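Local coordinates for protein mitochondrial import inner membrane translocase subunit TIM8 (Saccharomyces cerevisiae, PDB 3CJH) that helps chaperone some multi-pass membrane proteins across the mitochondrial intermembrane space into the inner membrane and is required to transfer beta-barrel precursors from the TOM complex to the SAM complex, at residues C21-C25 with C41-V46. Residues are numbered along the deposited sequence; the frame is centred on the assembly and turned at random.
Sequences CFKKC and CLSNCV
Cys21 and Cys45 form the outer disulfide of the twin CX3C motif, the signature of the small Tim family, in which two helices joined by a loop are clamped into a hairpin. Their SG atoms lie 2.1 Å apart with a C-S-S-C torsion of -90°, close to the relaxed value for a disulfide. At Cys21 the sulfur stands beside the backbone N and anti to the carbonyl carbon, whereas Cys45 holds its sulfur anti to its own N. Phe22, one position on, turns its CB away from 41-46, and its ring meets a chain of another protein in the six-chain assembly, a fitting place for a large apolar group. Lys24 leads its charged end away from 41-46. A full helical turn after Cys21 comes Cys25, whose N donates to Cys21 O at 2.8 Å; the CX3C spacing thus puts both cysteines on one face of helix 7-25, as it does for Cys41 and Cys45 on helix 36-62. Cys25 SG and Cys41 SG, 2.1 Å apart with a C-S-S-C torsion of -80°, close the inner disulfide with the same combination of side-chain torsions. The segment axes approach to 9.5 Å and run in broadly opposite directions, 132° between them, which pairs the first cysteine with the last and the second with the third. Short, buried cysteine side chains can join CA atoms 6.1 Å apart in Cys21 and Cys45 and 5.9 Å apart in Cys25 and Cys41. Leu42 supplies the apolar packing beside the two bridges: its CD1 methyl lies 3.8 Å from Cys21 O and, closer still, 3.6 Å from Cys25 CB.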
loop_
_atom_site.group_PDB
_atom_site.type_symbol
_atom_site.label_atom_id
_atom_site.label_comp_id
_atom_site.label_asym_id
_atom_site.label_seq_id
_atom_site.Cartn_x
_atom_site.Cartn_y
_atom_site.Cartn_z
ATOM N N CYS B 21 -9.926 6.369 3.924
ATOM C CA CYS B 21 -10.668 6.622 5.158
ATOM C C CYS B 21 -11.437 5.418 5.644
ATOM O O CYS B 21 -11.554 5.197 6.840
ATOM C CB CYS B 21 -11.601 7.810 4.991
ATOM S SG CYS B 21 -10.725 9.383 4.874
ATOM N N PHE B 22 -11.951 4.619 4.726
ATOM C CA PHE B 22 -12.681 3.398 5.115
ATOM C C PHE B 22 -11.793 2.477 5.972
ATOM O O PHE B 22 -12.199 2.001 7.025
ATOM C CB PHE B 22 -13.145 2.660 3.883
ATOM C CG PHE B 22 -13.897 1.392 4.178
ATOM C CD1 PHE B 22 -15.238 1.427 4.484
ATOM C CD2 PHE B 22 -13.272 0.157 4.106
ATOM C CE1 PHE B 22 -15.942 0.245 4.735
ATOM C CE2 PHE B 22 -13.977 -1.012 4.357
ATOM C CZ PHE B 22 -15.305 -0.965 4.669
ATOM N N LYS B 23 -10.569 2.250 5.511
ATOM C CA LYS B 23 -9.587 1.474 6.267
ATOM C C LYS B 23 -9.373 1.995 7.684
ATOM O O LYS B 23 -9.335 1.219 8.649
ATOM C CB LYS B 23 -8.238 1.549 5.588
ATOM C CG LYS B 23 -8.155 0.924 4.217
ATOM C CD LYS B 23 -6.761 1.191 3.592
ATOM C CE LYS B 23 -6.473 0.261 2.382
ATOM N NZ LYS B 23 -4.982 -0.031 2.157
ATOM N N LYS B 24 -9.221 3.311 7.790
ATOM C CA LYS B 24 -8.891 3.961 9.054
ATOM C C LYS B 24 -10.053 4.096 10.019
ATOM O O LYS B 24 -9.830 4.051 11.227
ATOM C CB LYS B 24 -8.251 5.337 8.794
ATOM C CG LYS B 24 -6.922 5.171 8.071
ATOM C CD LYS B 24 -6.161 6.458 7.764
ATOM C CE LYS B 24 -4.735 6.117 7.273
ATOM N NZ LYS B 24 -3.772 7.246 7.451
ATOM N N CYS B 25 -11.273 4.246 9.508
ATOM C CA CYS B 25 -12.465 4.459 10.360
ATOM C C CYS B 25 -13.397 3.261 10.567
ATOM O O CYS B 25 -14.098 3.206 11.583
ATOM C CB CYS B 25 -13.316 5.585 9.821
ATOM S SG CYS B 25 -12.525 7.165 9.962
ATOM N N CYS B 41 -16.030 10.062 12.190
ATOM C CA CYS B 41 -14.636 9.731 11.857
ATOM C C CYS B 41 -14.423 9.838 10.346
ATOM O O CYS B 41 -13.431 10.379 9.874
ATOM C CB CYS B 41 -14.337 8.298 12.322
ATOM S SG CYS B 41 -12.638 7.649 12.003
ATOM N N LEU B 42 -15.395 9.320 9.606
ATOM C CA LEU B 42 -15.388 9.309 8.145
ATOM C C LEU B 42 -15.368 10.721 7.516
ATOM O O LEU B 42 -14.642 10.986 6.583
ATOM C CB LEU B 42 -16.608 8.521 7.667
ATOM C CG LEU B 42 -16.406 7.322 6.734
ATOM C CD1 LEU B 42 -15.058 6.623 6.887
ATOM C CD2 LEU B 42 -17.551 6.294 6.932
ATOM N N SER B 43 -16.154 11.637 8.053
ATOM C CA SER B 43 -16.247 12.997 7.503
ATOM C C SER B 43 -15.120 13.902 7.990
ATOM O O SER B 43 -14.623 14.731 7.218
ATOM C CB SER B 43 -17.588 13.626 7.853
ATOM O OG SER B 43 -17.698 13.836 9.248
ATOM N N ASN B 44 -14.752 13.775 9.268
ATOM C CA ASN B 44 -13.492 14.353 9.786
ATOM C C ASN B 44 -12.283 13.923 8.944
ATOM O O ASN B 44 -11.485 14.743 8.534
ATOM C CB ASN B 44 -13.208 13.850 11.202
ATOM C CG ASN B 44 -14.144 14.406 12.246
ATOM O OD1 ASN B 44 -14.906 15.361 12.011
ATOM N ND2 ASN B 44 -14.091 13.797 13.432
ATOM N N CYS B 45 -12.145 12.621 8.717
ATOM C CA CYS B 45 -11.019 12.059 7.924
ATOM C C CYS B 45 -10.836 12.787 6.563
ATOM O O CYS B 45 -9.742 13.278 6.263
ATOM C CB CYS B 45 -11.220 10.544 7.725
ATOM S SG CYS B 45 -9.943 9.634 6.802
ATOM N N VAL B 46 -11.913 12.888 5.779
ATOM C CA VAL B 46 -11.896 13.626 4.505
ATOM C C VAL B 46 -11.436 15.096 4.682
ATOM O O VAL B 46 -10.591 15.591 3.922
ATOM C CB VAL B 46 -13.296 13.724 3.831
ATOM C CG1 VAL B 46 -13.143 13.949 2.325
ATOM C CG2 VAL B 46 -14.145 12.513 4.101
#